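Local coordinates for protein beta-lactamase (Klebsiella pneumoniae, PDB 6K9T) that probably hydrolyses beta-lactam antibiotics to substituted beta-amino acids, as a class C serine beta-lactamase, at residues L66-S71 and E203-G208; G117-G122 and R154-I159. All coordinates share one frame; numbering follows the deposited sequence.

In the fold
Both contacts reach the bound, ring-opened cefotaxime, each from its own segment: contact 1 through Ser71, which carries the drug as an ester, and contact 2 through Asn158 and Tyr156. Their centres are about 26 Å apart, on opposite sides of the chain's centre, yet they meet in the active site, where Ser71 OG and Tyr156 OH lie 3.2 Å apart, a probable hydrogen bond. Lys74 NZ, hydrogen-bonded to both Tyr156 OH and Asn158 OD1, sits in the same cluster. In sequence, 117-122 and 154-159 fall within the loop that contact 1 closes. Contact 1 thus joins the nucleophile's segment to the 203-208 loop, and contact 2 backs the tyrosine from behind.

Contact 1: L66-S71 and E203-G208; sequences LFEVGS and ENYAWG. With CEF (CEFOTAXIME, C3' cleaved, open, bound form), chain B.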
ATOM      1  N   LEU A  66       0.211  16.130   4.445  1.00  9.18           N
ATOM      2  CA  LEU A  66       0.755  14.770   4.512  1.00  7.60           C
ATOM      3  C   LEU A  66      -0.086  13.940   5.454  1.00  8.57           C
ATOM      4  O   LEU A  66      -0.407  14.340   6.584  1.00  9.98           O
ATOM      5  CB  LEU A  66       2.184  14.779   5.060  1.00  9.50           C
ATOM      6  CG  LEU A  66       3.173  15.556   4.227  1.00 10.14           C
ATOM      7  CD1 LEU A  66       4.362  15.849   5.112  1.00 12.54           C
ATOM      8  CD2 LEU A  66       3.578  14.801   2.976  1.00 12.15           C
ATOM      9  N   PHE A  67      -0.464  12.739   4.972  1.00  8.34           N
ATOM     10  CA  PHE A  67      -1.183  11.760   5.762  1.00  7.76           C
ATOM     11  C   PHE A  67      -0.336  10.508   5.918  1.00  8.96           C
ATOM     12  O   PHE A  67       0.417  10.179   5.003  1.00  9.10           O
ATOM     13  CB  PHE A  67      -2.463  11.350   5.033  1.00  9.67           C
ATOM     14  CG  PHE A  67      -3.523  12.436   4.912  1.00  7.51           C
ATOM     15  CD1 PHE A  67      -3.471  13.353   3.903  1.00  8.32           C
ATOM     16  CD2 PHE A  67      -4.608  12.436   5.803  1.00  9.35           C
ATOM     17  CE1 PHE A  67      -4.457  14.333   3.815  1.00  9.80           C
ATOM     18  CE2 PHE A  67      -5.588  13.404   5.718  1.00  9.13           C
ATOM     19  CZ  PHE A  67      -5.552  14.334   4.723  1.00  8.89           C
ATOM     20  N   GLU A  68      -0.505   9.810   7.028  1.00  7.72           N
ATOM     21  CA  GLU A  68       0.039   8.442   7.131  1.00  9.12           C
ATOM     22  C   GLU A  68      -0.737   7.507   6.233  1.00  8.80           C
ATOM     23  O   GLU A  68      -1.987   7.557   6.264  1.00 11.02           O
ATOM     24  CB  GLU A  68      -0.007   7.942   8.562  1.00  9.25           C
ATOM     25  CG  GLU A  68       0.843   8.816   9.491  1.00  9.85           C
ATOM     26  CD  GLU A  68       0.692   8.491  10.919  1.00 11.82           C
ATOM     27  OE1 GLU A  68       0.018   7.500  11.327  1.00 12.93           O
ATOM     28  OE2 GLU A  68       1.289   9.256  11.721  1.00 12.45           O
ATOM     29  N   VAL A  69      -0.093   6.668   5.442  1.00  8.89           N
ATOM     30  CA  VAL A  69      -0.868   5.762   4.603  1.00  9.46           C
ATOM     31  C   VAL A  69      -0.759   4.340   5.062  1.00  9.99           C
ATOM     32  O   VAL A  69      -1.302   3.429   4.405  1.00  9.49           O
ATOM     33  CB  VAL A  69      -0.476   5.948   3.129  1.00 11.36           C
ATOM     34  CG1 VAL A  69      -0.752   7.374   2.690  1.00 15.14           C
ATOM     35  CG2 VAL A  69       0.953   5.486   2.883  1.00 12.99           C
ATOM     36  N   GLY A  70      -0.086   4.072   6.161  1.00  8.76           N
ATOM     37  CA  GLY A  70      -0.072   2.719   6.722  1.00  8.55           C
ATOM     38  C   GLY A  70       0.341   1.692   5.700  1.00  9.14           C
ATOM     39  O   GLY A  70       1.392   1.842   5.046  1.00  8.72           O
ATOM     40  N   SER A  71      -0.464   0.645   5.582  1.00 10.05           N
ATOM     41  CA  SER A  71      -0.083  -0.488   4.755  1.00  8.71           C
ATOM     42  C   SER A  71       0.001  -0.242   3.270  1.00  9.53           C
ATOM     43  O   SER A  71       0.438  -1.108   2.516  1.00  9.49           O
ATOM     44  CB  SER A  71      -1.035  -1.627   5.006  1.00 10.07           C
ATOM     45  OG  SER A  71      -0.854  -2.193   6.304  1.00 12.56           O
ATOM     46  N   GLU A 203       4.824  21.253   9.450  1.00 15.39           N
ATOM     47  CA  GLU A 203       3.592  22.052   9.530  1.00 15.30           C
ATOM     48  C   GLU A 203       2.485  21.475   8.653  1.00 15.54           C
ATOM     49  O   GLU A 203       1.317  21.753   8.887  1.00 15.58           O
ATOM     50  CB  GLU A 203       3.877  23.527   9.148  1.00 15.63           C
ATOM     51  N   ASN A 204       2.847  20.626   7.694  1.00 13.53           N
ATOM     52  CA  ASN A 204       1.920  19.993   6.734  1.00 10.67           C
ATOM     53  C   ASN A 204       1.547  18.571   7.174  1.00 11.83           C
ATOM     54  O   ASN A 204       0.719  17.952   6.504  1.00 11.93           O
ATOM     55  CB  ASN A 204       2.523  19.953   5.318  1.00 12.09           C
ATOM     56  CG  ASN A 204       2.681  21.296   4.735  1.00 14.57           C
ATOM     57  OD1 ASN A 204       1.857  22.183   4.981  1.00 18.91           O
ATOM     58  ND2 ASN A 204       3.773  21.511   3.996  1.00 16.61           N
ATOM     59  N   TYR A 205       2.080  18.033   8.259  1.00 11.22           N
ATOM     60  CA  TYR A 205       1.872  16.649   8.614  1.00 10.22           C
ATOM     61  C   TYR A 205       0.614  16.643   9.475  1.00 12.11           C
ATOM     62  O   TYR A 205       0.612  17.081  10.625  1.00 12.26           O
ATOM     63  CB  TYR A 205       3.111  16.114   9.356  1.00 13.18           C
ATOM     64  CG  TYR A 205       3.136  14.689   9.785  1.00 11.66           C
ATOM     65  CD1 TYR A 205       2.121  13.771   9.469  1.00 13.20           C
ATOM     66  CD2 TYR A 205       4.241  14.211  10.509  1.00 14.05           C
ATOM     67  CE1 TYR A 205       2.175  12.426   9.901  1.00 12.85           C
ATOM     68  CE2 TYR A 205       4.283  12.887  10.947  1.00 14.23           C
ATOM     69  CZ  TYR A 205       3.291  11.986  10.622  1.00 13.29           C
ATOM     70  OH  TYR A 205       3.369  10.677  11.058  1.00 12.92           O
ATOM     71  N   ALA A 206      -0.478  16.166   8.898  1.00  9.55           N
ATOM     72  CA  ALA A 206      -1.729  16.043   9.652  1.00  8.31           C
ATOM     73  C   ALA A 206      -1.597  15.270  10.917  1.00  9.76           C
ATOM     74  O   ALA A 206      -0.780  14.339  10.974  1.00 10.16           O
ATOM     75  CB  ALA A 206      -2.799  15.351   8.724  1.00 10.17           C
ATOM     76  N   TRP A 207      -2.384  15.595  11.940  1.00 11.58           N
ATOM     77  CA  TRP A 207      -2.519  14.710  13.110  1.00 10.81           C
ATOM     78  C   TRP A 207      -3.554  13.631  12.807  1.00 11.78           C
ATOM     79  O   TRP A 207      -4.582  13.929  12.145  1.00 10.80           O
ATOM     80  CB  TRP A 207      -2.904  15.531  14.380  1.00 12.01           C
ATOM     81  CG  TRP A 207      -1.693  16.285  14.876  1.00 12.72           C
ATOM     82  CD1 TRP A 207      -1.368  17.574  14.578  1.00 16.96           C
ATOM     83  CD2 TRP A 207      -0.629  15.757  15.672  1.00 14.12           C
ATOM     84  NE1 TRP A 207      -0.136  17.906  15.176  1.00 18.56           N
ATOM     85  CE2 TRP A 207       0.321  16.793  15.833  1.00 16.71           C
ATOM     86  CE3 TRP A 207      -0.373  14.512  16.231  1.00 14.18           C
ATOM     87  CZ2 TRP A 207       1.497  16.612  16.580  1.00 17.58           C
ATOM     88  CZ3 TRP A 207       0.800  14.333  16.988  1.00 16.62           C
ATOM     89  CH2 TRP A 207       1.705  15.386  17.143  1.00 18.29           C
ATOM     90  N   GLY A 208      -3.282  12.409  13.225  1.00 10.73           N
ATOM     91  CA  GLY A 208      -4.314  11.395  13.237  1.00 10.75           C
ATOM     92  C   GLY A 208      -5.162  11.472  14.474  1.00 12.08           C
ATOM     93  O   GLY A 208      -4.678  11.958  15.522  1.00 12.42           O
TER
HETATM   94  S1  CEF B 401      -2.723  -4.602   9.913  1.00 18.82           S
HETATM   95  C1  CEF B 401      -4.101  -5.514   9.530  1.00 21.57           C
HETATM   96  C2  CEF B 401      -5.448  -4.733   9.498  1.00 24.14           C
HETATM   97  C3  CEF B 401      -6.721  -5.276   9.506  1.00 28.82           C
HETATM   98  C4  CEF B 401      -5.212  -3.179   9.035  1.00 19.77           C
HETATM   99  C5  CEF B 401      -6.333  -2.197   8.828  1.00 22.23           C
HETATM  100  O1  CEF B 401      -7.339  -2.132   9.603  1.00 28.68           O
HETATM  101  O2  CEF B 401      -6.216  -1.465   7.815  1.00 18.68           O
HETATM  102  N1  CEF B 401      -3.889  -2.642   8.703  1.00 18.80           N
HETATM  103  C6  CEF B 401      -2.750  -3.522   8.644  1.00 16.93           C
HETATM  104  C7  CEF B 401      -1.537  -2.533   8.603  1.00 15.20           C
HETATM  105  C8  CEF B 401      -1.727  -1.873   7.299  1.00 15.45           C
HETATM  106  O3  CEF B 401      -2.275  -0.774   7.195  1.00 12.64           O
HETATM  107  N2  CEF B 401      -1.644  -1.563   9.631  1.00 15.06           N
HETATM  108  C9  CEF B 401      -0.960  -1.818  10.829  1.00 19.62           C
HETATM  109  O4  CEF B 401      -0.270  -2.818  10.925  1.00 18.96           O
HETATM  110  C10 CEF B 401      -1.168  -0.833  11.937  1.00 22.78           C
HETATM  111  N3  CEF B 401      -0.249  -0.103  12.473  1.00 28.80           N
HETATM  112  O5  CEF B 401       1.028  -0.196  12.091  1.00 31.96           O
HETATM  113  C11 CEF B 401       1.663   0.954  12.658  1.00 27.84           C
HETATM  114  C12 CEF B 401      -2.609  -0.685  12.353  1.00 21.60           C
HETATM  115  C13 CEF B 401      -3.799  -1.234  11.737  1.00 23.74           C
HETATM  116  S2  CEF B 401      -5.021  -0.744  12.593  1.00 29.51           S
HETATM  117  C14 CEF B 401      -4.388   0.158  13.723  1.00 27.56           C
HETATM  118  N4  CEF B 401      -5.106   0.827  14.733  1.00 32.04           N
HETATM  119  N5  CEF B 401      -2.972   0.192  13.590  1.00 27.47           N
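Leu66 and Tyr205 face each other as a single beta bridge, their two backbone hydrogen bonds flanking the tyrosine. Leu66 N donates to Asn204 O at 2.8 Å, almost straight at the hydrogen but tilted from the carbonyl plane, while Ala206 N donates to Leu66 O at 2.9 Å. Ala206 CB packs against the same carbonyl oxygen, Leu66 O. Beyond the bridge the chains diverge, and Glu68 and Gly208 are 8.1 Å apart between CA atoms.

The side-chain bond bypasses that divergence. Having CG anti to the backbone N (chi1 -178°) swings the Tyr205 ring out across the Glu68 side chain, and Tyr205 OH donates to Glu68 OE2 at 2.6 Å. The hydroxyl reaches the oxygen on its anti side, slightly out of the carboxylate plane, and ring and carboxylate planes stand 56° apart. Val218 N also donates to OE2 and Thr325 OG1 bonds OE1, so both oxygens of this buried carboxylate are held and its rotation is probably fixed.

Apolar contacts are few. Glu68 CG lies at the rim of the Tyr205 ring, 3.9 Å from Tyr205 CE1, and Leu66 CD1 is a loose 4.4 Å from Tyr205 CB. His217 stacks on Tyr205.

Further along the same segment, Ser71 OG is bonded to cefotaxime C8 at 1.4 Å, and Ser71 N donates to the ester carbonyl oxygen, cefotaxime O3, at 2.8 Å. This is the acyl-enzyme of a serine beta-lactamase, with Ser71 N contributing to the oxyanion hole.

Contact 2: G117-G122 and R154-I159; sequences GTHTSG and RVYSNI. With CEF (CEFOTAXIME, C3' cleaved, open, bound form), chain B.
An offset aromatic stack, backed by a backbone hydrogen bond, joins the loop following helix 113-117 to the segment that leads into helix 158-171. The side chains of His119 and Tyr156 run alongside each other in the same direction, so their rings overlap in an offset stack, centroids 4.3 Å apart and planes inclined by 23°. Tyr156 CD2 sits over the rim of the imidazole, 3.5 Å from His119 NE2, and His119 CE1 in turn lies over the centre of the phenol ring. The same histidine also receives a CH-pi contact from Tyr156 CA, 4.0 Å from the ring centroid. Tyr156 is thereby pressed along one face while its hydroxyl, turned away from the histidine, bonds to Lys74 and Lys321.

The backbone sets the histidine in place. Val155 N donates to His119 O at 2.8 Å, nearly along the C=O axis, and Arg154 CA adds a CA-H...O contact to that carbonyl. A water bridges the two segments, donating to Val155 O at 2.7 Å and weakly bound by Gly122 N.

Arg154 is stretched out from CG to NE and runs alongside His119, its guanidinium plane 78° from the imidazole and NH2 3.9 Å from His119 CD2. Its charge is met by Glu280, and NE is held by Gln275.

Asn158 ND2 donates to cefotaxime O4 at 3.0 Å, almost straight. Ser157 N-caps helix 158-171, while strands 266-270, 273-275 and 302-311 touch the Thr118, Thr120 and Arg154 side of the contact.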
ATOM      1  N   GLY A 117       6.722 -11.891  -0.410  1.00  6.98           N
ATOM      2  CA  GLY A 117       6.087 -10.827  -1.192  1.00  9.39           C
ATOM      3  C   GLY A 117       4.630 -11.015  -1.554  1.00  7.55           C
ATOM      4  O   GLY A 117       4.010 -10.139  -2.137  1.00  8.98           O
ATOM      5  N   THR A 118       4.076 -12.169  -1.166  1.00  6.74           N
ATOM      6  CA  THR A 118       2.682 -12.520  -1.489  1.00  6.38           C
ATOM      7  C   THR A 118       1.928 -12.992  -0.237  1.00  6.40           C
ATOM      8  O   THR A 118       0.833 -13.531  -0.356  1.00  6.70           O
ATOM      9  CB  THR A 118       2.612 -13.646  -2.542  1.00  6.44           C
ATOM     10  OG1 THR A 118       3.375 -14.772  -2.043  1.00  6.72           O
ATOM     11  CG2 THR A 118       3.223 -13.183  -3.865  1.00  7.36           C
ATOM     12  N   HIS A 119       2.497 -12.793   0.973  1.00  6.09           N
ATOM     13  CA  HIS A 119       1.855 -13.227   2.222  1.00  6.00           C
ATOM     14  C   HIS A 119       1.625 -14.728   2.276  1.00  7.09           C
ATOM     15  O   HIS A 119       0.651 -15.147   2.946  1.00  8.98           O
ATOM     16  CB  HIS A 119       0.524 -12.471   2.443  1.00  6.65           C
ATOM     17  CG  HIS A 119       0.639 -10.987   2.399  1.00  5.84           C
ATOM     18  ND1 HIS A 119       1.484 -10.260   3.226  1.00  8.44           N
ATOM     19  CD2 HIS A 119       0.011 -10.094   1.595  1.00  7.96           C
ATOM     20  CE1 HIS A 119       1.337  -8.966   2.956  1.00  7.53           C
ATOM     21  NE2 HIS A 119       0.444  -8.835   1.993  1.00  9.82           N
ATOM     22  N   THR A 120       2.539 -15.503   1.686  1.00  6.34           N
ATOM     23  CA  THR A 120       2.322 -16.945   1.732  1.00  7.29           C
ATOM     24  C   THR A 120       3.480 -17.599   2.483  1.00  7.93           C
ATOM     25  O   THR A 120       3.595 -18.819   2.444  1.00  8.51           O
ATOM     26  CB  THR A 120       2.119 -17.536   0.314  1.00  7.29           C
ATOM     27  OG1 THR A 120       3.247 -17.164  -0.475  1.00  7.29           O
ATOM     28  CG2 THR A 120       0.849 -17.063  -0.327  1.00  8.90           C
ATOM     29  N   SER A 121       4.248 -16.879   3.279  1.00  7.65           N
ATOM     30  CA  SER A 121       5.236 -17.569   4.126  1.00  7.79           C
ATOM     31  C   SER A 121       4.652 -18.244   5.350  1.00  9.45           C
ATOM     32  O   SER A 121       5.199 -19.285   5.759  1.00 11.67           O
ATOM     33  CB  SER A 121       6.368 -16.642   4.580  1.00  9.30           C
ATOM     34  OG  SER A 121       5.910 -15.693   5.582  1.00  8.10           O
ATOM     35  N   GLY A 122       3.553 -17.697   5.855  1.00  9.25           N
ATOM     36  CA  GLY A 122       3.005 -18.166   7.133  1.00 11.12           C
ATOM     37  C   GLY A 122       3.447 -17.355   8.346  1.00 11.62           C
ATOM     38  O   GLY A 122       2.945 -17.644   9.455  1.00 11.79           O
ATOM     39  N   ARG A 154      -2.455 -18.167   2.736  1.00  8.11           N
ATOM     40  CA  ARG A 154      -2.208 -16.732   2.738  1.00  9.18           C
ATOM     41  C   ARG A 154      -2.495 -16.235   4.147  1.00  8.21           C
ATOM     42  O   ARG A 154      -3.628 -16.405   4.691  1.00  9.85           O
ATOM     43  CB  ARG A 154      -3.089 -16.043   1.677  1.00  9.35           C
ATOM     44  CG  ARG A 154      -2.882 -14.515   1.692  1.00  8.78           C
ATOM     45  CD  ARG A 154      -3.798 -13.884   0.657  1.00  9.01           C
ATOM     46  NE  ARG A 154      -3.555 -12.442   0.505  1.00  9.56           N
ATOM     47  CZ  ARG A 154      -4.066 -11.484   1.255  1.00  8.66           C
ATOM     48  NH1 ARG A 154      -4.811 -11.780   2.328  1.00 10.56           N
ATOM     49  NH2 ARG A 154      -3.808 -10.219   0.967  1.00 10.10           N
ATOM     50  N   VAL A 155      -1.490 -15.591   4.748  1.00  7.54           N
ATOM     51  CA  VAL A 155      -1.611 -14.898   6.028  1.00  7.65           C
ATOM     52  C   VAL A 155      -0.992 -13.505   5.832  1.00  6.87           C
ATOM     53  O   VAL A 155       0.228 -13.413   5.733  1.00  8.09           O
ATOM     54  CB  VAL A 155      -0.929 -15.656   7.170  1.00  8.26           C
ATOM     55  CG1 VAL A 155      -0.981 -14.848   8.485  1.00 10.13           C
ATOM     56  CG2 VAL A 155      -1.575 -17.040   7.375  1.00 12.09           C
ATOM     57  N   TYR A 156      -1.814 -12.489   5.793  1.00  7.43           N
ATOM     58  CA  TYR A 156      -1.262 -11.136   5.617  1.00  6.47           C
ATOM     59  C   TYR A 156      -0.259 -10.851   6.710  1.00  6.63           C
ATOM     60  O   TYR A 156      -0.555 -11.116   7.899  1.00  8.37           O
ATOM     61  CB  TYR A 156      -2.391 -10.120   5.633  1.00  7.20           C
ATOM     62  CG  TYR A 156      -2.024  -8.742   5.253  1.00  8.28           C
ATOM     63  CD1 TYR A 156      -1.391  -7.905   6.148  1.00 11.68           C
ATOM     64  CD2 TYR A 156      -2.389  -8.236   4.025  1.00 11.24           C
ATOM     65  CE1 TYR A 156      -1.126  -6.558   5.841  1.00 13.33           C
ATOM     66  CE2 TYR A 156      -2.114  -6.882   3.710  1.00 10.47           C
ATOM     67  CZ  TYR A 156      -1.478  -6.090   4.621  1.00 11.28           C
ATOM     68  OH  TYR A 156      -1.278  -4.732   4.360  1.00 13.35           O
ATOM     69  N   SER A 157       0.938 -10.321   6.359  1.00  6.52           N
ATOM     70  CA  SER A 157       1.994 -10.202   7.346  1.00  6.59           C
ATOM     71  C   SER A 157       2.814  -8.927   7.218  1.00  7.86           C
ATOM     72  O   SER A 157       3.450  -8.694   6.175  1.00  7.92           O
ATOM     73  CB  SER A 157       2.921 -11.446   7.284  1.00  6.52           C
ATOM     74  OG  SER A 157       3.973 -11.282   8.265  1.00  7.99           O
ATOM     75  N   ASN A 158       2.897  -8.150   8.307  1.00  7.54           N
ATOM     76  CA  ASN A 158       3.857  -7.037   8.345  1.00  7.82           C
ATOM     77  C   ASN A 158       5.286  -7.543   8.410  1.00  7.75           C
ATOM     78  O   ASN A 158       6.189  -6.898   7.900  1.00  8.90           O
ATOM     79  CB  ASN A 158       3.627  -6.147   9.589  1.00  7.58           C
ATOM     80  CG  ASN A 158       2.405  -5.275   9.495  1.00 10.33           C
ATOM     81  OD1 ASN A 158       1.931  -4.934   8.408  1.00 11.62           O
ATOM     82  ND2 ASN A 158       1.950  -4.786  10.653  1.00 15.75           N
ATOM     83  N   ILE A 159       5.522  -8.700   9.026  1.00  7.76           N
ATOM     84  CA  ILE A 159       6.864  -9.231   9.207  1.00  7.99           C
ATOM     85  C   ILE A 159       7.383  -9.693   7.850  1.00  9.57           C
ATOM     86  O   ILE A 159       8.511  -9.355   7.422  1.00  9.30           O
ATOM     87  CB  ILE A 159       6.876 -10.433  10.142  1.00  9.27           C
ATOM     88  CG1 ILE A 159       6.168 -10.120  11.450  1.00 11.39           C
ATOM     89  CG2 ILE A 159       8.359 -10.854  10.389  1.00 11.22           C
ATOM     90  CD1 ILE A 159       6.158 -11.309  12.425  1.00 11.21           C
TER
HETATM   91  S1  CEF B 401      -2.723  -4.602   9.913  1.00 18.82           S
HETATM   92  C1  CEF B 401      -4.101  -5.514   9.530  1.00 21.57           C
HETATM   93  C2  CEF B 401      -5.448  -4.733   9.498  1.00 24.14           C
HETATM   94  C3  CEF B 401      -6.721  -5.276   9.506  1.00 28.82           C
HETATM   95  C4  CEF B 401      -5.212  -3.179   9.035  1.00 19.77           C
HETATM   96  C5  CEF B 401      -6.333  -2.197   8.828  1.00 22.23           C
HETATM   97  O1  CEF B 401      -7.339  -2.132   9.603  1.00 28.68           O
HETATM   98  O2  CEF B 401      -6.216  -1.465   7.815  1.00 18.68           O
HETATM   99  N1  CEF B 401      -3.889  -2.642   8.703  1.00 18.80           N
HETATM  100  C6  CEF B 401      -2.750  -3.522   8.644  1.00 16.93           C
HETATM  101  C7  CEF B 401      -1.537  -2.533   8.603  1.00 15.20           C
HETATM  102  C8  CEF B 401      -1.727  -1.873   7.299  1.00 15.45           C
HETATM  103  O3  CEF B 401      -2.275  -0.774   7.195  1.00 12.64           O
HETATM  104  N2  CEF B 401      -1.644  -1.563   9.631  1.00 15.06           N
HETATM  105  C9  CEF B 401      -0.960  -1.818  10.829  1.00 19.62           C
HETATM  106  O4  CEF B 401      -0.270  -2.818  10.925  1.00 18.96           O
HETATM  107  C10 CEF B 401      -1.168  -0.833  11.937  1.00 22.78           C
HETATM  108  N3  CEF B 401      -0.249  -0.103  12.473  1.00 28.80           N
HETATM  109  O5  CEF B 401       1.028  -0.196  12.091  1.00 31.96           O
HETATM  110  C11 CEF B 401       1.663   0.954  12.658  1.00 27.84           C
HETATM  111  C12 CEF B 401      -2.609  -0.685  12.353  1.00 21.60           C
HETATM  112  C13 CEF B 401      -3.799  -1.234  11.737  1.00 23.74           C
HETATM  113  S2  CEF B 401      -5.021  -0.744  12.593  1.00 29.51           S
HETATM  114  C14 CEF B 401      -4.388   0.158  13.723  1.00 27.56           C
HETATM  115  N4  CEF B 401      -5.106   0.827  14.733  1.00 32.04           N
HETATM  116  N5  CEF B 401      -2.972   0.192  13.590  1.00 27.47           N
HETATM  117  O   HOH W   1       2.448 -14.903   6.126  1.00  8.99           O